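Local coordinates for twitching motility protein PilT (Aquifex aeolicus, PDB 2EYU), which probably uses ATP hydrolysis by its P-loop NTPase domain to drive the retraction of pili that underlies twitching motility, at residues I46-I49 and N50-S54; T112-T115 and A116-A120. The protein carries 1 engineered substitution. All blocks are in the same frame, centred on the assembly; numbering follows the deposited sequence.

Contact 1: I46-I49 and N50-S54; sequences IDYI and NQTKS
The carbonyl oxygen of I49 takes two backbone N-H groups as helix 38-52 runs out. K53 N reaches I49 O at 2.8 Å in a nearly straight bond, while T52 N comes in from above the carbonyl plane, 55° out of it. K53 is also the first residue to leave helical backbone angles, and the added i to i+3 bond from T52 N is consistent with a tightening of the last turn before the chain turns away. About one turn earlier a straight i to i+4 bond remains, N50 N to I46 O at 2.9 Å. Threonine suits position 52 because its hydroxyl folds back on its own helix: OG1 is anti to the carbonyl carbon and beside the backbone N (chi1 -66°), and bonds to Y48 O at 3.1 Å, where T52 N adds a weak bond. The same OG1 stands over one face of the Y48 ring, offset toward its rim and 3.4 Å from CE1, so a single oxygen meets both the backbone and the aromatic side chain of Y48. That ring also meets H22 at a steep angle. On the buried side the branched I46 and I49 pack against I57, so the last turns of helix 38-52 lie against strand 56-61 of the sheet.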
ATOM      1  N   ILE A  46       6.778  -2.898   8.661  1.00 19.17           N
ATOM      2  CA  ILE A  46       8.104  -2.390   8.997  1.00 19.23           C
ATOM      3  C   ILE A  46       8.669  -3.076  10.227  1.00 27.15           C
ATOM      4  O   ILE A  46       9.853  -3.399  10.355  1.00 13.81           O
ATOM      5  CB  ILE A  46       8.023  -0.866   9.220  1.00 22.42           C
ATOM      6  CG1 ILE A  46       7.750  -0.064   7.940  1.00 26.17           C
ATOM      7  CG2 ILE A  46       9.262  -0.344   9.931  1.00 27.69           C
ATOM      8  CD1 ILE A  46       7.501   1.400   8.281  1.00 29.74           C
ATOM      9  N   ASP A  47       7.815  -3.334  11.226  1.00 23.91           N
ATOM     10  CA  ASP A  47       8.340  -3.971  12.430  1.00 27.74           C
ATOM     11  C   ASP A  47       8.832  -5.398  12.166  1.00 25.85           C
ATOM     12  O   ASP A  47       9.685  -5.836  12.933  1.00 24.82           O
ATOM     13  CB  ASP A  47       7.312  -4.018  13.565  1.00 40.63           C
ATOM     14  CG  ASP A  47       7.987  -4.354  14.887  1.00 43.77           C
ATOM     15  OD1 ASP A  47       7.609  -5.377  15.493  1.00 38.97           O
ATOM     16  OD2 ASP A  47       8.896  -3.605  15.300  1.00 53.27           O
ATOM     17  N   TYR A  48       8.326  -6.060  11.135  1.00 26.29           N
ATOM     18  CA  TYR A  48       8.856  -7.313  10.633  1.00 13.57           C
ATOM     19  C   TYR A  48      10.300  -7.105  10.198  1.00 18.78           C
ATOM     20  O   TYR A  48      11.190  -7.882  10.538  1.00 33.31           O
ATOM     21  CB  TYR A  48       8.083  -7.859   9.428  1.00 22.23           C
ATOM     22  CG  TYR A  48       8.704  -9.086   8.779  1.00 26.91           C
ATOM     23  CD1 TYR A  48       8.708 -10.332   9.370  1.00 24.18           C
ATOM     24  CD2 TYR A  48       9.315  -8.977   7.531  1.00 24.65           C
ATOM     25  CE1 TYR A  48       9.281 -11.445   8.771  1.00 29.94           C
ATOM     26  CE2 TYR A  48       9.890 -10.072   6.923  1.00 20.60           C
ATOM     27  CZ  TYR A  48       9.877 -11.310   7.537  1.00 23.70           C
ATOM     28  OH  TYR A  48      10.454 -12.380   6.903  1.00 29.16           O
ATOM     29  N   ILE A  49      10.465  -6.054   9.399  1.00 22.72           N
ATOM     30  CA  ILE A  49      11.806  -5.728   8.928  1.00 24.12           C
ATOM     31  C   ILE A  49      12.700  -5.560  10.145  1.00 26.32           C
ATOM     32  O   ILE A  49      13.699  -6.272  10.234  1.00 32.83           O
ATOM     33  CB  ILE A  49      11.794  -4.464   8.051  1.00 27.87           C
ATOM     34  CG1 ILE A  49      10.759  -4.483   6.925  1.00 29.96           C
ATOM     35  CG2 ILE A  49      13.175  -4.224   7.489  1.00 19.19           C
ATOM     36  CD1 ILE A  49      10.521  -3.145   6.255  1.00 32.99           C
ATOM     37  N   ASN A  50      12.315  -4.657  11.047  1.00 21.06           N
ATOM     38  CA  ASN A  50      13.005  -4.407  12.303  1.00 22.26           C
ATOM     39  C   ASN A  50      13.529  -5.678  12.960  1.00 24.01           C
ATOM     40  O   ASN A  50      14.653  -5.716  13.464  1.00 27.11           O
ATOM     41  CB  ASN A  50      12.049  -3.727  13.293  1.00 19.61           C
ATOM     42  CG  ASN A  50      12.662  -2.971  14.439  1.00 28.91           C
ATOM     43  OD1 ASN A  50      11.956  -2.572  15.377  1.00 30.73           O
ATOM     44  ND2 ASN A  50      13.959  -2.704  14.431  1.00 28.01           N
ATOM     45  N   GLN A  51      12.685  -6.712  12.968  1.00 25.12           N
ATOM     46  CA  GLN A  51      12.983  -7.915  13.734  1.00 30.72           C
ATOM     47  C   GLN A  51      13.851  -8.887  12.943  1.00 28.37           C
ATOM     48  O   GLN A  51      14.508  -9.748  13.498  1.00 30.74           O
ATOM     49  CB  GLN A  51      11.704  -8.665  14.111  1.00 43.64           C
ATOM     50  CG  GLN A  51      10.593  -7.818  14.684  1.00 41.17           C
ATOM     51  CD  GLN A  51       9.208  -8.339  14.375  1.00 44.81           C
ATOM     52  OE1 GLN A  51       8.383  -7.599  13.836  1.00 64.35           O
ATOM     53  NE2 GLN A  51       8.968  -9.603  14.711  1.00 30.17           N
ATOM     54  N   THR A  52      13.812  -8.738  11.624  1.00 31.40           N
ATOM     55  CA  THR A  52      14.407  -9.751  10.754  1.00 27.49           C
ATOM     56  C   THR A  52      15.701  -9.300  10.121  1.00 15.27           C
ATOM     57  O   THR A  52      16.638 -10.091   9.942  1.00 24.50           O
ATOM     58  CB  THR A  52      13.368 -10.115   9.671  1.00 34.84           C
ATOM     59  OG1 THR A  52      12.269 -10.755  10.346  1.00 29.87           O
ATOM     60  CG2 THR A  52      13.942 -11.086   8.666  1.00 42.87           C
ATOM     61  N   LYS A  53      15.804  -8.013   9.787  1.00 17.09           N
ATOM     62  CA  LYS A  53      17.010  -7.556   9.098  1.00 20.25           C
ATOM     63  C   LYS A  53      17.734  -6.433   9.805  1.00 27.67           C
ATOM     64  O   LYS A  53      17.113  -5.576  10.453  1.00 34.49           O
ATOM     65  CB  LYS A  53      16.562  -7.088   7.712  1.00 22.91           C
ATOM     66  CG  LYS A  53      16.291  -8.265   6.760  1.00 30.35           C
ATOM     67  CD  LYS A  53      17.057  -8.072   5.465  1.00 35.09           C
ATOM     68  CE  LYS A  53      18.417  -8.753   5.529  1.00 53.73           C
ATOM     69  NZ  LYS A  53      18.513  -9.871   4.547  1.00 59.39           N
ATOM     70  N   SER A  54      19.072  -6.394   9.694  1.00 27.10           N
ATOM     71  CA  SER A  54      19.745  -5.226  10.265  1.00 32.00           C
ATOM     72  C   SER A  54      19.864  -4.115   9.223  1.00 28.37           C
ATOM     73  O   SER A  54      20.927  -3.904   8.656  1.00 24.64           O
ATOM     74  CB  SER A  54      21.125  -5.535  10.831  1.00 37.25           C
ATOM     75  OG  SER A  54      21.676  -6.752  10.393  1.00 30.35           O
TER

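Contact 2: T112-T115 and A116-A120; sequences TVET and ALRAA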
ATOM      1  N   THR A 112       6.571  15.673  -2.941  1.00 33.30           N
ATOM      2  CA  THR A 112       6.779  14.505  -2.102  1.00 31.46           C
ATOM      3  C   THR A 112       6.780  13.250  -2.966  1.00 23.25           C
ATOM      4  O   THR A 112       7.640  12.386  -2.899  1.00 41.50           O
ATOM      5  CB  THR A 112       5.658  14.277  -1.071  1.00 27.44           C
ATOM      6  OG1 THR A 112       5.605  15.371  -0.158  1.00 40.85           O
ATOM      7  CG2 THR A 112       5.956  13.008  -0.268  1.00 22.99           C
ATOM      8  N   VAL A 113       5.729  13.207  -3.781  1.00 24.87           N
ATOM      9  CA  VAL A 113       5.541  12.096  -4.701  1.00 22.53           C
ATOM     10  C   VAL A 113       6.724  11.917  -5.649  1.00 25.16           C
ATOM     11  O   VAL A 113       7.202  10.808  -5.902  1.00 40.19           O
ATOM     12  CB  VAL A 113       4.289  12.343  -5.559  1.00 22.35           C
ATOM     13  CG1 VAL A 113       4.173  11.205  -6.563  1.00 23.32           C
ATOM     14  CG2 VAL A 113       3.030  12.425  -4.722  1.00 38.41           C
ATOM     15  N   GLU A 114       7.191  13.030  -6.216  1.00 20.66           N
ATOM     16  CA  GLU A 114       8.335  12.968  -7.129  1.00 28.09           C
ATOM     17  C   GLU A 114       9.563  12.509  -6.365  1.00 24.11           C
ATOM     18  O   GLU A 114      10.396  11.709  -6.803  1.00 28.91           O
ATOM     19  CB  GLU A 114       8.604  14.311  -7.807  1.00 40.07           C
ATOM     20  CG  GLU A 114       9.024  14.203  -9.257  1.00 49.40           C
ATOM     21  CD  GLU A 114      10.184  13.266  -9.513  1.00 64.01           C
ATOM     22  OE1 GLU A 114       9.978  12.034  -9.602  1.00 60.82           O
ATOM     23  OE2 GLU A 114      11.325  13.759  -9.644  1.00 98.39           O
ATOM     24  N   THR A 115       9.719  12.992  -5.132  1.00 27.38           N
ATOM     25  CA  THR A 115      10.915  12.498  -4.439  1.00 29.91           C
ATOM     26  C   THR A 115      10.746  11.022  -4.112  1.00 27.89           C
ATOM     27  O   THR A 115      11.710  10.260  -4.204  1.00 40.11           O
ATOM     28  CB  THR A 115      11.239  13.290  -3.163  1.00 36.22           C
ATOM     29  OG1 THR A 115      11.307  14.690  -3.453  1.00 28.55           O
ATOM     30  CG2 THR A 115      12.613  12.889  -2.651  1.00 48.74           C
ATOM     31  N   ALA A 116       9.538  10.598  -3.732  1.00 23.82           N
ATOM     32  CA  ALA A 116       9.346   9.198  -3.423  1.00 20.01           C
ATOM     33  C   ALA A 116       9.738   8.288  -4.596  1.00 14.22           C
ATOM     34  O   ALA A 116      10.329   7.241  -4.355  1.00 18.10           O
ATOM     35  CB  ALA A 116       7.896   8.873  -3.101  1.00 32.59           C
ATOM     36  N   LEU A 117       9.342   8.682  -5.793  1.00 20.20           N
ATOM     37  CA  LEU A 117       9.624   7.927  -7.015  1.00 22.19           C
ATOM     38  C   LEU A 117      11.117   7.830  -7.257  1.00 19.74           C
ATOM     39  O   LEU A 117      11.648   6.820  -7.710  1.00 39.23           O
ATOM     40  CB  LEU A 117       8.995   8.578  -8.243  1.00 23.31           C
ATOM     41  CG  LEU A 117       7.532   8.329  -8.572  1.00 37.14           C
ATOM     42  CD1 LEU A 117       6.734   9.629  -8.610  1.00 60.41           C
ATOM     43  CD2 LEU A 117       7.401   7.633  -9.920  1.00 68.27           C
ATOM     44  N   ARG A 118      11.843   8.916  -6.961  1.00 20.93           N
ATOM     45  CA  ARG A 118      13.277   8.793  -7.280  1.00 33.22           C
ATOM     46  C   ARG A 118      13.932   7.882  -6.244  1.00 38.73           C
ATOM     47  O   ARG A 118      14.764   7.035  -6.604  1.00 35.00           O
ATOM     48  CB  ARG A 118      13.971  10.147  -7.375  1.00 35.91           C
ATOM     49  CG  ARG A 118      13.601  10.922  -8.638  1.00 48.07           C
ATOM     50  CD  ARG A 118      14.668  10.816  -9.719  1.00 51.21           C
ATOM     51  NE  ARG A 118      14.156  10.173 -10.930  1.00 55.41           N
ATOM     52  CZ  ARG A 118      13.387  10.795 -11.817  1.00 65.56           C
ATOM     53  NH1 ARG A 118      12.950  10.161 -12.897  1.00 56.69           N
ATOM     54  NH2 ARG A 118      13.051  12.070 -11.605  1.00 64.67           N
ATOM     55  N   ALA A 119      13.545   8.049  -4.974  1.00 26.07           N
ATOM     56  CA  ALA A 119      14.078   7.153  -3.954  1.00 22.16           C
ATOM     57  C   ALA A 119      13.850   5.690  -4.330  1.00 24.34           C
ATOM     58  O   ALA A 119      14.770   4.875  -4.192  1.00 24.98           O
ATOM     59  CB  ALA A 119      13.468   7.437  -2.596  1.00 22.79           C
ATOM     60  N   ALA A 120      12.635   5.383  -4.780  1.00 18.01           N
ATOM     61  CA  ALA A 120      12.290   4.006  -5.120  1.00 27.31           C
ATOM     62  C   ALA A 120      13.137   3.514  -6.287  1.00 28.84           C
ATOM     63  O   ALA A 120      13.432   2.327  -6.340  1.00 26.42           O
ATOM     64  CB  ALA A 120      10.824   3.841  -5.467  1.00 28.44           C
TER
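Regular i to i+4 hydrogen bonds run through 112-120 without a break, from A116 N to T112 O at 2.7 Å up to A120 N to A116 O, and A119 N to T115 O is almost straight at 177°. Outside this spine, E114 and R118 stand one turn apart and form a salt bridge, OE2 to NH2 at 3.1 Å. Bent at chi2 (-52°), the glutamate chain brings its carboxylate back toward the following turn; the guanidinium plane is inclined 66° to it, and the ions meet through one oxygen and one nitrogen. With an alanine in place of this glutamate, the R118 guanidinium would probably lose its carboxylate mate and be freer to swing. V113 and L117 run alongside each other in the same direction, V113 CG1 3.6 Å from L117 CD1; these branched apolar chains suit a buried flank, where L117 also touches V157 of helix 151-161. T115 suits this turn in that its OG1 bonds back to E111 O, which satisfies the hydroxyl, while its side chain packs on L95 of helix 87-97. The small side chains of A119 and A120 touch V126, which probably lets the helix lie near the sheet. Here is the helical crossover of a beta-alpha-beta unit, joining parallel strands 101-104 and 125-130 in the P-loop NTPase core.

How the contacts relate
Contacts 1 and 2 belong to two different helices around one mixed sheet, with centres 23 Å apart and nearest atoms about 14 Å apart, so neither touches the other. They come in series along the chain. Contact 1 closes helix 38-52, whose start carries K38 and S39 of a probable Walker A P-loop; it therefore lies at the far end of that helix from the likely nucleotide-binding loop. Contact 2 lies within helix 110-121. Their anchors differ in the strand order: 46-54 rests on strand 56-61, whereas 112-120 meets strand 125-130, and strand 101-104 runs between those two. One is a helix terminus, the other spans nearly the whole length of its helix.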